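Local coordinates for envelope glycoprotein (Thogoto virus, PDB 5XEA), which probably attaches the virus to its receptor on the host cell and later drives fusion of the viral and host membranes, at residues 37-49 and 185-197. Residues are numbered along the deposited sequence; the frame is centred on the assembly and turned at random.
Sequences AQNELLTAGYRTA and KDFSYLVKDNFEI
Leu41, Thr43 and Gly45 pair with Lys192, Leu190 and Ser188 as antiparallel hydrogen-bonded pairs, each joined by two N-H...O bonds, Thr43 N to Leu190 O and Leu190 N to Thr43 O both 2.7 Å. The axes of strands 40-49 and 187-192 run at 165° and approach to 4.6 Å. A longer bond, Arg47 N to Asp186 O at 3.2 Å, extends the ladder past Phe187.

Tyr46 and Phe187, a non-hydrogen-bonded pair, are the only rings meeting across the strands. Tyr46 CB sits 3.6 Å from the Phe187 ring centroid, over the face, which makes a CH-pi contact; the rings themselves meet obliquely, planes 41° apart. Chi1 of 66° places the Tyr46 ring between its own N and carbonyl carbon, bringing CD2 to 3.4 Å from Phe187 CZ. On the same sheet face, Ala44 CB touches the Phe187 edge and Leu42 CD1 the Tyr189 edge.

Near Lys192 the carboxylates of Glu40 and Asp193 lie side by side, nearly coplanar, with OE2 and OD1 only 2.8 Å apart, so one acid probably holds a proton; Thr164 OG1 hydrogen-bonds to Glu40 OE1, His174 NE2 weakly to OE2. At the opposite end, a water links Thr48 OG1, itself bonded to His72, to Asp186 OD2.

Strand 40-56 also pairs with 133-156, and 187-192 with 180-184: the ladder thus joins chain-distant strands inside the large antiparallel sheet of this gp64-family fusion glycoprotein.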
# COMPACT_ATOMS: atom_id res chain seq x y z
N ALA B 37 -10.99 22.18 6.76
CA ALA B 37 -10.68 21.55 5.48
C ALA B 37 -9.55 20.55 5.64
O ALA B 37 -8.87 20.49 6.67
CB ALA B 37 -10.32 22.60 4.42
N GLN B 38 -9.34 19.73 4.61
CA GLN B 38 -8.32 18.69 4.63
C GLN B 38 -7.13 18.98 3.70
O GLN B 38 -6.36 18.07 3.40
CB GLN B 38 -8.95 17.34 4.27
CG GLN B 38 -10.18 17.00 5.11
CD GLN B 38 -10.06 15.66 5.82
OE1 GLN B 38 -9.82 15.61 7.03
NE2 GLN B 38 -10.22 14.58 5.07
N ASN B 39 -6.96 20.24 3.27
CA ASN B 39 -5.84 20.61 2.42
C ASN B 39 -5.31 21.99 2.80
O ASN B 39 -6.09 22.89 3.13
CB ASN B 39 -6.24 20.62 0.93
CG ASN B 39 -6.48 19.22 0.38
OD1 ASN B 39 -5.71 18.29 0.65
ND2 ASN B 39 -7.55 19.07 -0.40
N GLU B 40 -3.98 22.13 2.78
CA GLU B 40 -3.32 23.42 2.69
C GLU B 40 -3.24 23.85 1.23
O GLU B 40 -3.45 23.06 0.32
CB GLU B 40 -1.90 23.38 3.25
CG GLU B 40 -1.77 22.75 4.60
CD GLU B 40 -0.37 22.86 5.12
OE1 GLU B 40 0.52 22.13 4.63
OE2 GLU B 40 -0.13 23.70 6.02
N LEU B 41 -2.94 25.13 1.02
CA LEU B 41 -2.74 25.66 -0.32
C LEU B 41 -1.25 25.90 -0.52
O LEU B 41 -0.66 26.73 0.17
CB LEU B 41 -3.51 26.95 -0.56
CG LEU B 41 -3.48 27.32 -2.04
CD1 LEU B 41 -4.41 26.40 -2.83
CD2 LEU B 41 -3.83 28.79 -2.26
N LEU B 42 -0.65 25.15 -1.44
CA LEU B 42 0.75 25.33 -1.77
C LEU B 42 0.82 26.17 -3.03
O LEU B 42 0.33 25.76 -4.09
CB LEU B 42 1.46 23.99 -1.97
CG LEU B 42 2.81 24.09 -2.68
CD1 LEU B 42 3.85 24.78 -1.80
CD2 LEU B 42 3.28 22.71 -3.10
N THR B 43 1.39 27.36 -2.91
CA THR B 43 1.75 28.16 -4.07
C THR B 43 3.26 28.07 -4.25
O THR B 43 4.02 28.38 -3.32
CB THR B 43 1.31 29.62 -3.91
OG1 THR B 43 -0.11 29.65 -3.75
CG2 THR B 43 1.69 30.42 -5.15
N ALA B 44 3.69 27.60 -5.42
CA ALA B 44 5.11 27.46 -5.71
C ALA B 44 5.42 28.11 -7.05
O ALA B 44 4.74 27.86 -8.04
CB ALA B 44 5.53 25.98 -5.73
N GLY B 45 6.45 28.94 -7.07
CA GLY B 45 6.84 29.63 -8.28
C GLY B 45 8.34 29.60 -8.48
O GLY B 45 9.12 29.58 -7.53
N TYR B 46 8.75 29.61 -9.76
CA TYR B 46 10.15 29.61 -10.13
C TYR B 46 10.39 30.64 -11.22
O TYR B 46 9.49 30.97 -11.99
CB TYR B 46 10.64 28.22 -10.61
CG TYR B 46 10.04 27.72 -11.90
CD1 TYR B 46 10.65 27.97 -13.13
CD2 TYR B 46 8.85 26.99 -11.89
CE1 TYR B 46 10.09 27.52 -14.31
CE2 TYR B 46 8.28 26.54 -13.07
CZ TYR B 46 8.90 26.80 -14.27
OH TYR B 46 8.32 26.34 -15.44
N ARG B 47 11.62 31.14 -11.26
CA ARG B 47 12.04 32.08 -12.30
C ARG B 47 13.55 32.05 -12.39
O ARG B 47 14.24 32.15 -11.37
CB ARG B 47 11.55 33.50 -11.99
CG ARG B 47 12.04 34.58 -12.97
CD ARG B 47 11.28 35.87 -12.67
NE ARG B 47 11.56 36.32 -11.32
CZ ARG B 47 10.89 37.28 -10.68
NH1 ARG B 47 9.89 37.91 -11.28
NH2 ARG B 47 11.24 37.60 -9.45
N THR B 48 14.06 31.91 -13.61
CA THR B 48 15.49 31.86 -13.86
C THR B 48 15.78 32.56 -15.17
O THR B 48 14.96 32.55 -16.10
CB THR B 48 15.97 30.38 -13.87
OG1 THR B 48 15.88 29.84 -12.55
CG2 THR B 48 17.38 30.24 -14.37
N ALA B 49 16.96 33.18 -15.25
CA ALA B 49 17.45 33.77 -16.49
C ALA B 49 18.65 32.98 -17.00
O ALA B 49 19.47 32.51 -16.21
CB ALA B 49 17.83 35.25 -16.29
N LYS B 185 16.91 28.17 -4.27
CA LYS B 185 17.46 28.19 -5.63
C LYS B 185 16.52 29.00 -6.51
O LYS B 185 16.39 30.21 -6.25
CB LYS B 185 17.71 26.74 -6.07
CG LYS B 185 18.55 25.92 -5.14
CD LYS B 185 19.26 24.83 -5.92
CE LYS B 185 19.93 23.80 -5.05
NZ LYS B 185 18.92 22.84 -4.49
N ASP B 186 15.86 28.41 -7.51
CA ASP B 186 14.97 29.11 -8.43
C ASP B 186 13.53 29.23 -7.93
O ASP B 186 12.78 30.04 -8.47
CB ASP B 186 15.00 28.38 -9.78
CG ASP B 186 14.60 26.90 -9.66
OD1 ASP B 186 14.92 26.26 -8.62
OD2 ASP B 186 13.95 26.39 -10.61
N PHE B 187 13.16 28.47 -6.90
CA PHE B 187 11.79 28.36 -6.42
C PHE B 187 11.60 29.19 -5.15
O PHE B 187 12.48 29.30 -4.30
CB PHE B 187 11.43 26.89 -6.11
CG PHE B 187 10.65 26.21 -7.20
CD1 PHE B 187 9.27 26.25 -7.22
CD2 PHE B 187 11.30 25.54 -8.22
CE1 PHE B 187 8.54 25.62 -8.23
CE2 PHE B 187 10.59 24.92 -9.24
CZ PHE B 187 9.21 24.96 -9.24
N SER B 188 10.40 29.75 -5.03
CA SER B 188 9.86 30.12 -3.73
C SER B 188 8.56 29.37 -3.49
O SER B 188 7.86 28.99 -4.44
CB SER B 188 9.64 31.63 -3.61
OG SER B 188 10.88 32.33 -3.76
N TYR B 189 8.24 29.15 -2.22
CA TYR B 189 7.09 28.37 -1.80
C TYR B 189 6.29 29.13 -0.76
O TYR B 189 6.85 29.67 0.20
CB TYR B 189 7.50 27.03 -1.20
CG TYR B 189 8.43 26.21 -2.05
CD1 TYR B 189 7.94 25.20 -2.87
CD2 TYR B 189 9.79 26.44 -2.02
CE1 TYR B 189 8.80 24.43 -3.65
CE2 TYR B 189 10.67 25.68 -2.81
CZ TYR B 189 10.16 24.68 -3.62
OH TYR B 189 11.03 23.94 -4.39
N LEU B 190 4.98 29.16 -0.94
CA LEU B 190 4.06 29.73 0.04
C LEU B 190 3.01 28.67 0.40
O LEU B 190 2.29 28.19 -0.48
CB LEU B 190 3.39 31.00 -0.50
CG LEU B 190 2.39 31.71 0.42
CD1 LEU B 190 3.03 32.19 1.72
CD2 LEU B 190 1.76 32.87 -0.33
N VAL B 191 2.95 28.29 1.67
CA VAL B 191 1.94 27.35 2.17
C VAL B 191 0.95 28.12 3.03
O VAL B 191 1.33 28.69 4.06
CB VAL B 191 2.56 26.19 2.97
CG1 VAL B 191 1.46 25.25 3.45
CG2 VAL B 191 3.54 25.41 2.14
N LYS B 192 -0.32 28.12 2.62
CA LYS B 192 -1.39 28.89 3.26
C LYS B 192 -2.49 27.96 3.78
O LYS B 192 -2.93 27.05 3.07
CB LYS B 192 -1.97 29.90 2.26
CG LYS B 192 -3.05 30.82 2.82
CD LYS B 192 -2.54 31.68 3.97
CE LYS B 192 -3.70 32.23 4.81
NZ LYS B 192 -4.70 32.95 3.98
N ASP B 193 -2.96 28.20 5.01
CA ASP B 193 -4.07 27.45 5.60
C ASP B 193 -5.33 28.30 5.54
O ASP B 193 -5.43 29.32 6.23
CB ASP B 193 -3.77 27.04 7.03
CG ASP B 193 -2.54 26.19 7.14
OD1 ASP B 193 -2.25 25.46 6.16
OD2 ASP B 193 -1.86 26.24 8.18
N ASN B 194 -6.28 27.90 4.71
CA ASN B 194 -7.60 28.54 4.65
C ASN B 194 -8.62 27.72 5.45
O ASN B 194 -9.63 27.24 4.94
CB ASN B 194 -8.02 28.73 3.20
CG ASN B 194 -7.06 29.62 2.42
OD1 ASN B 194 -6.66 30.69 2.89
ND2 ASN B 194 -6.69 29.18 1.22
N PHE B 195 -8.30 27.54 6.73
CA PHE B 195 -9.12 26.76 7.64
C PHE B 195 -8.72 27.14 9.06
O PHE B 195 -7.69 27.78 9.29
CB PHE B 195 -8.97 25.24 7.42
CG PHE B 195 -7.54 24.73 7.54
CD1 PHE B 195 -6.94 24.55 8.78
CD2 PHE B 195 -6.82 24.38 6.39
CE1 PHE B 195 -5.64 24.07 8.88
CE2 PHE B 195 -5.52 23.90 6.48
CZ PHE B 195 -4.93 23.74 7.73
N GLU B 196 -9.54 26.72 10.01
CA GLU B 196 -9.25 26.93 11.42
C GLU B 196 -9.23 25.60 12.15
O GLU B 196 -9.90 24.64 11.75
CB GLU B 196 -10.27 27.87 12.07
CG GLU B 196 -10.11 29.31 11.63
CD GLU B 196 -11.44 30.02 11.49
OE1 GLU B 196 -12.38 29.40 10.96
OE2 GLU B 196 -11.53 31.19 11.92
N ILE B 197 -8.43 25.54 13.21
CA ILE B 197 -8.41 24.38 14.09
C ILE B 197 -9.55 24.54 15.09
O ILE B 197 -9.64 25.56 15.78
CB ILE B 197 -7.05 24.23 14.79
CG1 ILE B 197 -5.98 23.82 13.77
CG2 ILE B 197 -7.14 23.22 15.91
CD1 ILE B 197 -4.59 23.74 14.34
O HOH W 1 14.54 27.54 -13.18